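Local coordinates for peroxisomal membrane protein LPX1 (Saccharomyces cerevisiae, PDB 2Y6U) that hydrolyses ester bonds of lipids in the peroxisome, with acyl esterase, lipase and phospholipase A activity, at residues A[34-39]-A[67-72]; A[54-59]-A[119-124]; A[92-97]-A[144-149]; A[169-174]-A[267-272]. All coordinates share one frame; numbering follows the deposited sequence.

Contact 1: A[34-39]-A[67-72]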
loop_
_atom_site.group_PDB
_atom_site.type_symbol
_atom_site.label_atom_id
_atom_site.label_comp_id
_atom_site.label_asym_id
_atom_site.label_seq_id
_atom_site.Cartn_x
_atom_site.Cartn_y
_atom_site.Cartn_z
ATOM N N THR A 34 7.608 16.265 5.694
ATOM C CA THR A 34 7.075 17.354 6.567
ATOM C C THR A 34 5.709 17.725 6.051
ATOM O O THR A 34 5.503 17.794 4.815
ATOM C CB THR A 34 7.958 18.613 6.523
ATOM O OG1 THR A 34 9.240 18.264 7.027
ATOM C CG2 THR A 34 7.361 19.734 7.378
ATOM N N TYR A 35 4.745 17.888 6.942
ATOM C CA TYR A 35 3.420 18.249 6.541
ATOM C C TYR A 35 2.817 19.153 7.604
ATOM O O TYR A 35 3.255 19.156 8.755
ATOM C CB TYR A 35 2.514 17.024 6.329
ATOM C CG TYR A 35 2.381 16.112 7.534
ATOM C CD1 TYR A 35 3.359 15.171 7.825
ATOM C CD2 TYR A 35 1.260 16.146 8.365
ATOM C CE1 TYR A 35 3.232 14.326 8.910
ATOM C CE2 TYR A 35 1.120 15.289 9.418
ATOM C CZ TYR A 35 2.105 14.397 9.697
ATOM O OH TYR A 35 1.985 13.536 10.752
ATOM N N ASP A 36 1.826 19.938 7.236
ATOM C CA ASP A 36 1.106 20.784 8.204
ATOM C C ASP A 36 -0.263 20.190 8.474
ATOM O O ASP A 36 -0.951 19.785 7.490
ATOM C CB ASP A 36 0.986 22.203 7.630
ATOM C CG ASP A 36 2.331 22.914 7.521
ATOM O OD1 ASP A 36 3.322 22.474 8.163
ATOM O OD2 ASP A 36 2.442 23.975 6.836
ATOM N N VAL A 37 -0.668 20.088 9.753
ATOM C CA VAL A 37 -1.954 19.599 10.136
ATOM C C VAL A 37 -2.709 20.779 10.686
ATOM O O VAL A 37 -2.260 21.434 11.667
ATOM C CB VAL A 37 -1.869 18.532 11.322
ATOM C CG1 VAL A 37 -3.243 18.043 11.654
ATOM C CG2 VAL A 37 -1.070 17.410 10.915
ATOM N N TYR A 38 -3.917 20.976 10.170
ATOM C CA TYR A 38 -4.809 22.018 10.614
ATOM C C TYR A 38 -5.965 21.356 11.308
ATOM O O TYR A 38 -6.655 20.508 10.716
ATOM C CB TYR A 38 -5.286 22.863 9.418
ATOM C CG TYR A 38 -4.176 23.715 8.856
ATOM C CD1 TYR A 38 -3.334 23.213 7.871
ATOM C CD2 TYR A 38 -3.928 24.967 9.337
ATOM C CE1 TYR A 38 -2.275 23.984 7.360
ATOM C CE2 TYR A 38 -2.903 25.757 8.800
ATOM C CZ TYR A 38 -2.117 25.273 7.793
ATOM O OH TYR A 38 -1.088 26.035 7.283
ATOM N N THR A 39 -6.215 21.734 12.569
ATOM C CA THR A 39 -7.287 21.133 13.364
ATOM C C THR A 39 -8.341 22.165 13.806
ATOM O O THR A 39 -8.025 23.249 14.283
ATOM C CB THR A 39 -6.690 20.393 14.611
ATOM O OG1 THR A 39 -5.788 19.434 14.066
ATOM C CG2 THR A 39 -7.730 19.633 15.309
ATOM N N VAL A 67 0.538 26.340 -1.615
ATOM C CA VAL A 67 -0.438 26.787 -2.614
ATOM C C VAL A 67 -1.878 26.585 -2.150
ATOM O O VAL A 67 -2.807 27.198 -2.699
ATOM C CB VAL A 67 -0.261 26.097 -3.991
ATOM C CG1 VAL A 67 1.189 26.395 -4.535
ATOM C CG2 VAL A 67 -0.603 24.588 -3.957
ATOM N N TRP A 68 -2.051 25.792 -1.088
ATOM C CA TRP A 68 -3.362 25.581 -0.529
ATOM C C TRP A 68 -3.683 26.448 0.670
ATOM O O TRP A 68 -4.850 26.493 1.135
ATOM C CB TRP A 68 -3.540 24.123 -0.161
ATOM C CG TRP A 68 -3.175 23.149 -1.196
ATOM C CD1 TRP A 68 -2.099 22.319 -1.179
ATOM C CD2 TRP A 68 -3.889 22.859 -2.423
ATOM N NE1 TRP A 68 -2.113 21.503 -2.274
ATOM C CE2 TRP A 68 -3.195 21.788 -3.053
ATOM C CE3 TRP A 68 -5.008 23.367 -3.023
ATOM C CZ2 TRP A 68 -3.577 21.278 -4.239
ATOM C CZ3 TRP A 68 -5.439 22.781 -4.236
ATOM C CH2 TRP A 68 -4.716 21.769 -4.810
ATOM N N GLU A 69 -2.719 27.222 1.179
ATOM C CA GLU A 69 -3.064 28.052 2.319
ATOM C C GLU A 69 -4.180 29.049 2.109
ATOM O O GLU A 69 -5.021 29.239 3.007
ATOM C CB GLU A 69 -1.813 28.719 2.958
ATOM C CG GLU A 69 -0.864 27.649 3.450
ATOM C CD GLU A 69 0.462 28.284 4.106
ATOM O OE1 GLU A 69 0.622 29.510 4.136
ATOM O OE2 GLU A 69 1.334 27.510 4.461
ATOM N N TYR A 70 -4.224 29.694 0.947
ATOM C CA TYR A 70 -5.282 30.581 0.597
ATOM C C TYR A 70 -6.675 29.888 0.730
ATOM O O TYR A 70 -7.680 30.535 0.937
ATOM C CB TYR A 70 -5.030 31.062 -0.857
ATOM C CG TYR A 70 -6.093 31.939 -1.378
ATOM C CD1 TYR A 70 -7.197 31.422 -2.042
ATOM C CD2 TYR A 70 -6.002 33.318 -1.222
ATOM C CE1 TYR A 70 -8.192 32.243 -2.536
ATOM C CE2 TYR A 70 -6.994 34.216 -1.755
ATOM C CZ TYR A 70 -8.100 33.667 -2.412
ATOM O OH TYR A 70 -9.051 34.529 -2.822
ATOM N N TYR A 71 -6.714 28.579 0.502
ATOM C CA TYR A 71 -7.980 27.860 0.547
ATOM C C TYR A 71 -8.565 27.706 1.948
ATOM O O TYR A 71 -9.814 27.631 2.127
ATOM C CB TYR A 71 -7.801 26.445 -0.001
ATOM C CG TYR A 71 -7.636 26.359 -1.527
ATOM C CD1 TYR A 71 -6.647 27.093 -2.209
ATOM C CD2 TYR A 71 -8.436 25.476 -2.283
ATOM C CE1 TYR A 71 -6.488 27.006 -3.644
ATOM C CE2 TYR A 71 -8.251 25.353 -3.651
ATOM C CZ TYR A 71 -7.309 26.125 -4.334
ATOM O OH TYR A 71 -7.164 25.992 -5.717
ATOM N N LEU A 72 -7.676 27.639 2.936
ATOM C CA LEU A 72 -8.127 27.264 4.293
ATOM C C LEU A 72 -9.264 28.078 4.874
ATOM O O LEU A 72 -10.188 27.494 5.362
ATOM C CB LEU A 72 -6.930 27.261 5.285
ATOM C CG LEU A 72 -5.858 26.273 4.925
ATOM C CD1 LEU A 72 -4.557 26.535 5.819
ATOM C CD2 LEU A 72 -6.394 24.787 5.026
HETATM O O HOH W 1 0.610 25.040 5.430
#

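Contact 2: A[54-59]-A[119-124]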
loop_
_atom_site.group_PDB
_atom_site.type_symbol
_atom_site.label_atom_id
_atom_site.label_comp_id
_atom_site.label_asym_id
_atom_site.label_seq_id
_atom_site.Cartn_x
_atom_site.Cartn_y
_atom_site.Cartn_z
ATOM N N ASN A 54 -12.540 15.421 6.873
ATOM C CA ASN A 54 -11.109 15.560 6.830
ATOM C C ASN A 54 -10.686 15.745 5.358
ATOM O O ASN A 54 -11.158 15.008 4.496
ATOM C CB ASN A 54 -10.415 14.291 7.387
ATOM C CG ASN A 54 -10.784 14.019 8.823
ATOM O OD1 ASN A 54 -10.683 14.942 9.622
ATOM N ND2 ASN A 54 -11.318 12.838 9.140
ATOM N N LEU A 55 -9.824 16.688 5.121
ATOM C CA LEU A 55 -9.359 17.024 3.806
ATOM C C LEU A 55 -7.894 16.903 3.677
ATOM O O LEU A 55 -7.163 17.380 4.534
ATOM C CB LEU A 55 -9.774 18.463 3.472
ATOM C CG LEU A 55 -11.176 18.766 3.039
ATOM C CD1 LEU A 55 -12.272 18.150 3.730
ATOM C CD2 LEU A 55 -11.410 20.369 2.980
ATOM N N VAL A 56 -7.437 16.310 2.574
ATOM C CA VAL A 56 -6.028 16.110 2.364
ATOM C C VAL A 56 -5.669 16.706 0.990
ATOM O O VAL A 56 -6.276 16.362 0.038
ATOM C CB VAL A 56 -5.641 14.635 2.382
ATOM C CG1 VAL A 56 -4.129 14.474 2.089
ATOM C CG2 VAL A 56 -6.050 13.988 3.777
ATOM N N PHE A 57 -4.772 17.681 0.958
ATOM C CA PHE A 57 -4.494 18.399 -0.303
ATOM C C PHE A 57 -3.063 18.075 -0.759
ATOM O O PHE A 57 -2.129 18.156 0.034
ATOM C CB PHE A 57 -4.511 19.913 -0.106
ATOM C CG PHE A 57 -5.879 20.514 0.017
ATOM C CD1 PHE A 57 -6.516 20.582 1.260
ATOM C CD2 PHE A 57 -6.533 21.012 -1.101
ATOM C CE1 PHE A 57 -7.780 21.159 1.365
ATOM C CE2 PHE A 57 -7.781 21.606 -0.991
ATOM C CZ PHE A 57 -8.405 21.657 0.256
ATOM N N LEU A 58 -2.950 17.736 -2.040
ATOM C CA LEU A 58 -1.728 17.235 -2.681
ATOM C C LEU A 58 -1.328 18.168 -3.806
ATOM O O LEU A 58 -2.054 18.297 -4.845
ATOM C CB LEU A 58 -1.942 15.789 -3.169
ATOM C CG LEU A 58 -2.444 14.760 -2.164
ATOM C CD1 LEU A 58 -2.519 13.376 -2.914
ATOM C CD2 LEU A 58 -1.569 14.794 -0.888
ATOM N N HIS A 59 -0.230 18.882 -3.614
ATOM C CA HIS A 59 0.227 19.846 -4.583
ATOM C C HIS A 59 0.728 19.243 -5.924
ATOM O O HIS A 59 1.047 18.057 -6.028
ATOM C CB HIS A 59 1.410 20.684 -4.000
ATOM C CG HIS A 59 2.629 19.830 -3.698
ATOM N ND1 HIS A 59 3.480 19.370 -4.695
ATOM C CD2 HIS A 59 3.115 19.351 -2.528
ATOM C CE1 HIS A 59 4.430 18.628 -4.125
ATOM N NE2 HIS A 59 4.220 18.586 -2.819
ATOM N N ARG A 119 2.265 6.373 -1.581
ATOM C CA ARG A 119 2.525 5.675 -0.342
ATOM C C ARG A 119 2.862 6.627 0.872
ATOM O O ARG A 119 2.489 6.318 2.035
ATOM C CB ARG A 119 3.583 4.532 -0.486
ATOM C CG ARG A 119 3.127 3.340 -1.337
ATOM C CD ARG A 119 3.942 2.010 -1.341
ATOM N NE ARG A 119 4.845 2.246 -2.441
ATOM C CZ ARG A 119 4.708 1.863 -3.680
ATOM N NH1 ARG A 119 3.781 1.141 -4.098
ATOM N NH2 ARG A 119 5.524 2.347 -4.537
ATOM N N ASP A 120 3.580 7.687 0.606
ATOM C CA ASP A 120 3.896 8.685 1.650
ATOM C C ASP A 120 2.616 9.360 2.186
ATOM O O ASP A 120 2.426 9.515 3.398
ATOM C CB ASP A 120 4.816 9.746 1.051
ATOM C CG ASP A 120 6.219 9.169 0.715
ATOM O OD1 ASP A 120 6.602 8.126 1.297
ATOM O OD2 ASP A 120 6.876 9.760 -0.172
ATOM N N VAL A 121 1.719 9.688 1.241
ATOM C CA VAL A 121 0.469 10.304 1.547
ATOM C C VAL A 121 -0.294 9.369 2.430
ATOM O O VAL A 121 -0.909 9.786 3.443
ATOM C CB VAL A 121 -0.313 10.678 0.323
ATOM C CG1 VAL A 121 -1.769 11.175 0.742
ATOM C CG2 VAL A 121 0.419 11.869 -0.485
ATOM N N LEU A 122 -0.372 8.098 2.065
ATOM C CA LEU A 122 -1.120 7.142 2.860
ATOM C C LEU A 122 -0.529 6.993 4.269
ATOM O O LEU A 122 -1.269 6.852 5.244
ATOM C CB LEU A 122 -1.196 5.791 2.185
ATOM C CG LEU A 122 -2.092 5.808 0.896
ATOM C CD1 LEU A 122 -1.918 4.386 0.212
ATOM C CD2 LEU A 122 -3.549 6.082 1.242
ATOM N N LYS A 123 0.778 6.926 4.349
ATOM C CA LYS A 123 1.454 6.769 5.647
ATOM C C LYS A 123 0.999 7.951 6.590
ATOM O O LYS A 123 0.615 7.713 7.710
ATOM C CB LYS A 123 2.988 6.745 5.447
ATOM C CG LYS A 123 3.711 6.400 6.771
ATOM C CD LYS A 123 5.246 6.315 6.464
ATOM C CE LYS A 123 6.122 5.652 7.566
ATOM N NZ LYS A 123 6.253 6.678 8.542
ATOM N N ILE A 124 1.049 9.157 6.073
ATOM C CA ILE A 124 0.638 10.371 6.819
ATOM C C ILE A 124 -0.865 10.355 7.198
ATOM O O ILE A 124 -1.255 10.501 8.362
ATOM C CB ILE A 124 0.954 11.600 6.056
ATOM C CG1 ILE A 124 2.473 11.829 5.963
ATOM C CG2 ILE A 124 0.281 12.901 6.734
ATOM C CD1 ILE A 124 2.896 12.954 4.901
#

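Contact 3: A[92-97]-A[144-149]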
loop_
_atom_site.group_PDB
_atom_site.type_symbol
_atom_site.label_atom_id
_atom_site.label_comp_id
_atom_site.label_asym_id
_atom_site.label_seq_id
_atom_site.Cartn_x
_atom_site.Cartn_y
_atom_site.Cartn_z
ATOM N N ILE A 92 0.414 18.475 2.582
ATOM C CA ILE A 92 1.608 17.634 2.549
ATOM C C ILE A 92 2.629 18.088 1.464
ATOM O O ILE A 92 2.262 18.377 0.336
ATOM C CB ILE A 92 1.178 16.170 2.263
ATOM C CG1 ILE A 92 0.320 15.646 3.398
ATOM C CG2 ILE A 92 2.427 15.200 2.018
ATOM C CD1 ILE A 92 -0.413 14.259 3.050
ATOM N N ASP A 93 3.935 18.116 1.812
ATOM C CA ASP A 93 4.993 18.314 0.813
ATOM C C ASP A 93 5.615 16.971 0.481
ATOM O O ASP A 93 6.089 16.207 1.352
ATOM C CB ASP A 93 6.113 19.166 1.311
ATOM C CG ASP A 93 5.824 20.650 1.249
ATOM O OD1 ASP A 93 5.104 21.107 0.365
ATOM O OD2 ASP A 93 6.384 21.360 2.102
ATOM N N GLN A 94 5.597 16.644 -0.796
ATOM C CA GLN A 94 6.259 15.408 -1.274
ATOM C C GLN A 94 7.756 15.506 -0.920
ATOM O O GLN A 94 8.294 16.611 -0.726
ATOM C CB GLN A 94 6.096 15.337 -2.769
ATOM C CG GLN A 94 4.650 15.074 -3.227
ATOM C CD GLN A 94 4.189 13.711 -2.727
ATOM O OE1 GLN A 94 4.752 12.672 -3.059
ATOM N NE2 GLN A 94 3.136 13.713 -1.943
ATOM N N VAL A 95 8.456 14.354 -0.900
ATOM C CA VAL A 95 9.826 14.270 -0.380
ATOM C C VAL A 95 10.784 15.232 -1.034
ATOM O O VAL A 95 11.711 15.705 -0.374
ATOM C CB VAL A 95 10.436 12.823 -0.477
ATOM C CG1 VAL A 95 9.776 11.830 0.530
ATOM C CG2 VAL A 95 10.431 12.324 -1.928
ATOM N N ASN A 96 10.569 15.526 -2.329
ATOM C CA ASN A 96 11.445 16.402 -3.042
ATOM C C ASN A 96 10.937 17.819 -3.310
ATOM O O ASN A 96 11.399 18.478 -4.216
ATOM C CB ASN A 96 11.881 15.667 -4.347
ATOM C CG ASN A 96 10.746 15.437 -5.284
ATOM O OD1 ASN A 96 9.600 15.490 -4.876
ATOM N ND2 ASN A 96 11.060 15.252 -6.577
ATOM N N HIS A 97 9.944 18.226 -2.528
ATOM C CA HIS A 97 9.314 19.543 -2.587
ATOM C C HIS A 97 9.326 20.270 -1.209
ATOM O O HIS A 97 9.277 19.619 -0.184
ATOM C CB HIS A 97 7.858 19.440 -3.073
ATOM C CG HIS A 97 7.727 19.044 -4.522
ATOM N ND1 HIS A 97 7.970 17.745 -4.959
ATOM C CD2 HIS A 97 7.280 19.737 -5.604
ATOM C CE1 HIS A 97 7.811 17.715 -6.280
ATOM N NE2 HIS A 97 7.309 18.872 -6.679
ATOM N N HIS A 144 -3.857 18.473 -7.185
ATOM C CA HIS A 144 -3.525 19.103 -8.491
ATOM C C HIS A 144 -2.408 18.318 -9.252
ATOM O O HIS A 144 -1.362 18.070 -8.692
ATOM C CB HIS A 144 -3.084 20.536 -8.212
ATOM C CG HIS A 144 -2.666 21.270 -9.430
ATOM N ND1 HIS A 144 -1.404 21.770 -9.603
ATOM C CD2 HIS A 144 -3.327 21.505 -10.575
ATOM C CE1 HIS A 144 -1.308 22.320 -10.807
ATOM N NE2 HIS A 144 -2.477 22.226 -11.409
ATOM N N SER A 145 -2.537 18.075 -10.551
ATOM C CA SER A 145 -1.314 17.700 -11.457
ATOM C C SER A 145 -0.776 16.380 -10.966
ATOM O O SER A 145 -1.555 15.386 -10.895
ATOM C CB SER A 145 -0.263 18.883 -11.599
ATOM O OG SER A 145 1.155 18.593 -11.547
ATOM N N MET A 146 0.497 16.305 -10.574
ATOM C CA MET A 146 0.997 15.131 -9.856
ATOM C C MET A 146 0.122 14.661 -8.683
ATOM O O MET A 146 -0.084 13.436 -8.502
ATOM C CB MET A 146 2.404 15.483 -9.334
ATOM C CG MET A 146 3.074 14.504 -8.566
ATOM S SD MET A 146 4.662 15.189 -7.841
ATOM C CE MET A 146 4.209 16.325 -6.770
ATOM N N GLY A 147 -0.406 15.613 -7.910
ATOM C CA GLY A 147 -1.221 15.337 -6.752
ATOM C C GLY A 147 -2.526 14.651 -7.113
ATOM O O GLY A 147 -3.058 13.858 -6.355
ATOM N N GLY A 148 -3.014 14.935 -8.302
ATOM C CA GLY A 148 -4.218 14.285 -8.830
ATOM C C GLY A 148 -3.916 12.855 -9.165
ATOM O O GLY A 148 -4.727 11.957 -8.854
ATOM N N PHE A 149 -2.829 12.649 -9.902
ATOM C CA PHE A 149 -2.355 11.243 -10.101
ATOM C C PHE A 149 -2.322 10.539 -8.720
ATOM O O PHE A 149 -2.750 9.362 -8.581
ATOM C CB PHE A 149 -0.985 11.263 -10.762
ATOM C CG PHE A 149 -0.377 9.918 -11.029
ATOM C CD1 PHE A 149 0.171 9.162 -9.961
ATOM C CD2 PHE A 149 -0.318 9.403 -12.322
ATOM C CE1 PHE A 149 0.768 7.922 -10.227
ATOM C CE2 PHE A 149 0.278 8.187 -12.593
ATOM C CZ PHE A 149 0.825 7.424 -11.543
#

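Contact 4: A[169-174]-A[267-272]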
loop_
_atom_site.group_PDB
_atom_site.type_symbol
_atom_site.label_atom_id
_atom_site.label_comp_id
_atom_site.label_asym_id
_atom_site.label_seq_id
_atom_site.Cartn_x
_atom_site.Cartn_y
_atom_site.Cartn_z
ATOM N N GLU A 169 -6.918 19.195 -12.723
ATOM C CA GLU A 169 -5.929 19.015 -13.764
ATOM C C GLU A 169 -4.942 17.877 -13.536
ATOM O O GLU A 169 -3.689 18.069 -13.573
ATOM C CB GLU A 169 -5.155 20.313 -13.935
ATOM C CG GLU A 169 -5.929 21.405 -14.605
ATOM C CD GLU A 169 -6.001 21.194 -16.194
ATOM O OE1 GLU A 169 -4.978 20.841 -16.775
ATOM O OE2 GLU A 169 -7.037 21.458 -16.811
ATOM N N PRO A 170 -5.462 16.680 -13.208
ATOM C CA PRO A 170 -4.601 15.575 -12.958
ATOM C C PRO A 170 -3.751 15.270 -14.221
ATOM O O PRO A 170 -4.255 15.350 -15.343
ATOM C CB PRO A 170 -5.550 14.413 -12.663
ATOM C CG PRO A 170 -6.784 14.767 -13.372
ATOM C CD PRO A 170 -6.864 16.301 -13.274
ATOM N N VAL A 171 -2.509 14.790 -13.970
ATOM C CA VAL A 171 -1.608 14.344 -15.020
ATOM C C VAL A 171 -1.439 12.812 -14.939
ATOM O O VAL A 171 -0.886 12.332 -13.958
ATOM C CB VAL A 171 -0.203 15.004 -14.852
ATOM C CG1 VAL A 171 0.821 14.375 -15.894
ATOM C CG2 VAL A 171 -0.362 16.545 -15.093
ATOM N N VAL A 172 -2.023 12.138 -15.944
ATOM C CA VAL A 172 -2.081 10.669 -15.987
ATOM C C VAL A 172 -1.501 10.143 -17.271
ATOM O O VAL A 172 -0.515 9.385 -17.254
ATOM C CB VAL A 172 -3.467 10.117 -15.679
ATOM C CG1 VAL A 172 -3.428 8.610 -15.736
ATOM C CG2 VAL A 172 -3.946 10.613 -14.294
ATOM N N ILE A 173 -2.078 10.559 -18.393
ATOM C CA ILE A 173 -1.576 10.174 -19.720
ATOM C C ILE A 173 -0.829 11.363 -20.298
ATOM O O ILE A 173 -1.392 12.478 -20.539
ATOM C CB ILE A 173 -2.689 9.695 -20.617
ATOM C CG1 ILE A 173 -3.356 8.459 -19.903
ATOM C CG2 ILE A 173 -2.164 9.332 -22.114
ATOM C CD1 ILE A 173 -4.557 8.124 -20.510
ATOM N N THR A 174 0.456 11.149 -20.536
ATOM C CA THR A 174 1.297 12.204 -21.127
ATOM C C THR A 174 1.520 11.983 -22.639
ATOM O O THR A 174 1.309 10.894 -23.176
ATOM C CB THR A 174 2.631 12.386 -20.285
ATOM O OG1 THR A 174 3.224 11.123 -20.031
ATOM C CG2 THR A 174 2.320 12.909 -18.901
ATOM N N MET A 267 10.392 13.479 -16.003
ATOM C CA MET A 267 11.327 12.697 -16.796
ATOM C C MET A 267 11.134 11.198 -16.585
ATOM O O MET A 267 11.802 10.415 -17.191
ATOM C CB MET A 267 12.753 13.076 -16.378
ATOM C CG MET A 267 13.078 14.561 -16.786
ATOM S SD MET A 267 14.633 15.196 -16.014
ATOM C CE MET A 267 15.825 14.193 -16.854
ATOM N N ASN A 268 10.206 10.816 -15.729
ATOM C CA ASN A 268 10.193 9.419 -15.219
ATOM C C ASN A 268 8.828 8.732 -15.330
ATOM O O ASN A 268 8.653 7.639 -14.763
ATOM C CB ASN A 268 10.486 9.552 -13.710
ATOM C CG ASN A 268 11.174 8.374 -13.173
ATOM O OD1 ASN A 268 11.855 7.591 -13.898
ATOM N ND2 ASN A 268 10.931 8.134 -11.879
ATOM N N MET A 269 7.898 9.370 -16.041
ATOM C CA MET A 269 6.454 8.998 -16.011
ATOM C C MET A 269 6.255 7.622 -16.498
ATOM O O MET A 269 5.412 6.917 -15.950
ATOM C CB MET A 269 5.632 9.844 -16.932
ATOM C CG MET A 269 5.395 11.177 -16.510
ATOM S SD MET A 269 4.179 11.372 -15.170
ATOM C CE MET A 269 2.586 10.700 -15.439
ATOM N N GLN A 270 7.066 7.166 -17.460
ATOM C CA GLN A 270 6.831 5.878 -18.000
ATOM C C GLN A 270 7.087 4.734 -17.036
ATOM O O GLN A 270 6.651 3.585 -17.263
ATOM C CB GLN A 270 7.665 5.656 -19.261
ATOM C CG GLN A 270 7.392 6.771 -20.261
ATOM C CD GLN A 270 8.232 8.083 -20.063
ATOM O OE1 GLN A 270 8.956 8.342 -19.008
ATOM N NE2 GLN A 270 8.123 8.946 -21.111
ATOM N N THR A 271 7.770 5.015 -15.938
ATOM C CA THR A 271 8.167 3.894 -15.071
ATOM C C THR A 271 7.043 3.651 -14.011
ATOM O O THR A 271 7.144 2.674 -13.234
ATOM C CB THR A 271 9.470 4.214 -14.272
ATOM O OG1 THR A 271 9.174 5.328 -13.406
ATOM C CG2 THR A 271 10.659 4.572 -15.217
ATOM N N PHE A 272 6.018 4.466 -13.917
ATOM C CA PHE A 272 4.956 4.237 -12.970
ATOM C C PHE A 272 3.546 4.538 -13.478
ATOM O O PHE A 272 2.555 4.133 -12.875
ATOM C CB PHE A 272 5.263 5.055 -11.632
ATOM C CG PHE A 272 5.449 6.519 -11.830
ATOM C CD1 PHE A 272 4.362 7.301 -12.034
ATOM C CD2 PHE A 272 6.727 7.115 -11.857
ATOM C CE1 PHE A 272 4.468 8.619 -12.310
ATOM C CE2 PHE A 272 6.846 8.460 -12.065
ATOM C CZ PHE A 272 5.702 9.226 -12.284
#

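Contact 1: A[34-39]-A[67-72]
Tyr38 meets both Leu72 and, through one water, Glu69. Its side chain leaves strand 35-40 pointing toward segment 67-72, with CG set beside the backbone N and anti to the carbonyl carbon (chi1 -70°). From CB outward the approach to Leu72 CD1 tightens: CG is 4.2 Å from that methyl, CE2 3.5 Å and CZ 3.4 Å. Leu72 CD1 lies 3.5 Å from the centroid of the Tyr38 ring and 18° off the ring normal, a CH-pi contact over one face, displaced toward the hydroxyl end. At the tip, OH donates to a water 2.7 Å away that lies in the plane of the ring. The same water donates to Asp36 OD2 at 2.5 Å and to Glu69 OE2 at 2.8 Å, so its two protons are spent on two carboxylates. Glu69 reaches it with its chain extended beyond CG, the carboxylate plane 68° from that of the ring. A leucine at Tyr38 would probably leave the water without its phenolic donor and Leu72 CD1 without an aromatic face. The other oxygen of Asp36, OD1, is engaged by Thr10 and by a salt bridge to Lys65. Asp36 OD2 and Glu69 OE2 stand only 4.4 Å apart; the shared water and the lysine probably ease the repulsion of the like charges, while the strand and the loop after strand 51-58 are joined without a direct hydrogen bond.

Contact 2: A[54-59]-A[119-124]
Leu58 and Val121 reach toward each other from strand 51-58 and helix 114-125, their methyl groups meeting tip to tip. The distances show a branched end set against another: Leu58 CD2 is 3.6 Å from Val121 CG2 and 4.0 Å from Val121 CG1, and Leu58 CD1 is 4.1 Å from Val121 CG2. CD2 therefore touches both valine branches, while CD1 engages one. The torsion of Val121 explains this: with CG1 anti to the backbone N (chi1 172°), CG2 falls anti to the carbonyl carbon, and both methyls are presented to the strand. A second, looser approach runs from Val56 CG1 to Val121 CG1 at 4.3 Å. Val56 and Leu58 alternate with residues whose side chains leave the other face of the strand, so a single helical residue spans two successive inward-facing side chains. No hydrogen bond crosses the contact; it is wholly apolar and all three residues are buried. This is helix-on-sheet packing within an alpha/beta hydrolase fold. On the strand side, Leu58 also touches Val141 of the adjoining parallel strand 137-144; on the helix side, Val121 packs on Cys154 of helix 146-157, while Ile124 of helix 114-125 rests on Ile92 of strand 84-92.

Contact 3: A[92-97]-A[144-149]
Met146 CE, the end of a long side chain from the start of helix 146-157, touches Gln94 and His97 of the loop after strand 84-92. The methionine runs straight for two torsions, with CG opposite the backbone N and chi2 also extended, then bends at chi3 (67°) to turn the methyl toward the loop. CE lies 3.8 Å from Gln94 CG and 3.9 Å from His97 CE1. Gln94 is folded at chi2, and its chain slides past the methionine in the opposite direction, offering the aliphatic CG and not the amide. Met146 SD stands 5.0 Å from the centroid of the His97 imidazole and 48° off its normal, an oblique sulfur-aromatic approach. Met146 follows Ser145 in a Gly143-Ser145-Gly147 pattern that, with the strained serine backbone (phi 64°) between strand 137-144 and the helix, fits the nucleophile elbow of alpha/beta hydrolases. Ser145 is thus probably the nucleophile. The loop across from it forms a type I beta turn from Gln94 to His97, closed by His97 N bonding to Gln94 O. His97 NE2 bonds to Gly62 N, which probably does most to fix the rotation of the ring; on the other side of the ring ND1 makes a weak bond to Asn96 OD1 at 2.8 Å. His59 also meets this ring, and its NE2 is bonded to Gln94 N.

Contact 4: A[169-174]-A[267-272]
Met269 supplies nearly every contact with segment 169-174, and its methyl CE does most of the touching. Among the apolar approaches, CE lies 4.1 Å from Val171 CG1 and 4.1 Å from Thr174 CG2, so one methyl rests against branches of two residues. It gets there because the chain is bent at chi2 (-75°) and again at chi3 (-56°). Val171 is crossed at about a right angle. The contacts with polar atoms are plain packing: CE comes to 3.8 Å from Val172 O, and Thr174 OG1 stands 4.1 Å from Met269 CB. Hydrogen bonds shape the methionine's own segment. Asn268 O accepts from Thr271 N at 3.0 Å and from Thr271 OG1 at 2.7 Å, the hydroxyl approaching almost in line with the C=O bond (161°), and this double grip pins the short 3-10 turn 269-271. Asn302 fixes the facing loop, its side chain bonding to Pro170 O, Val172 N and Ile173 N. That loop follows strand 164-168, and Val171 has a backbone bond to Ser145 of the probable nucleophile elbow of the alpha/beta hydrolase fold. Trp114 packs against both Val171 and Met269, joining them to helix 114-125. With no hydrogen bond or charge pair between the segments, the contact depends on shape and burial, and the flexible thioether can fit its methyl to a loop set by polar bonds of its own.

Overall arrangement
Contacts 1 and 2 use strands 35-40 and 51-58 of the mixed sheet, contact 3 the loop after strand 84-92 and the start of helix 146-157, and contact 4 the loop after strand 164-168. Centres of contacts 2 and 3 are about 9 Å apart, those of contacts 1 and 4 about 25 Å, on opposite sides of the chain's centre. Along the chain contact 2 alternates with contacts 1 and 3, whereas contact 4 opens after the others close. Trp68 packs on Phe57, Leu58 O probably bonds His144 N, and Ser145 O probably bonds Val171 N. The probable nucleophile elbow thus sits between helix-on-sheet packing and contact 4, as expected for an alpha/beta hydrolase.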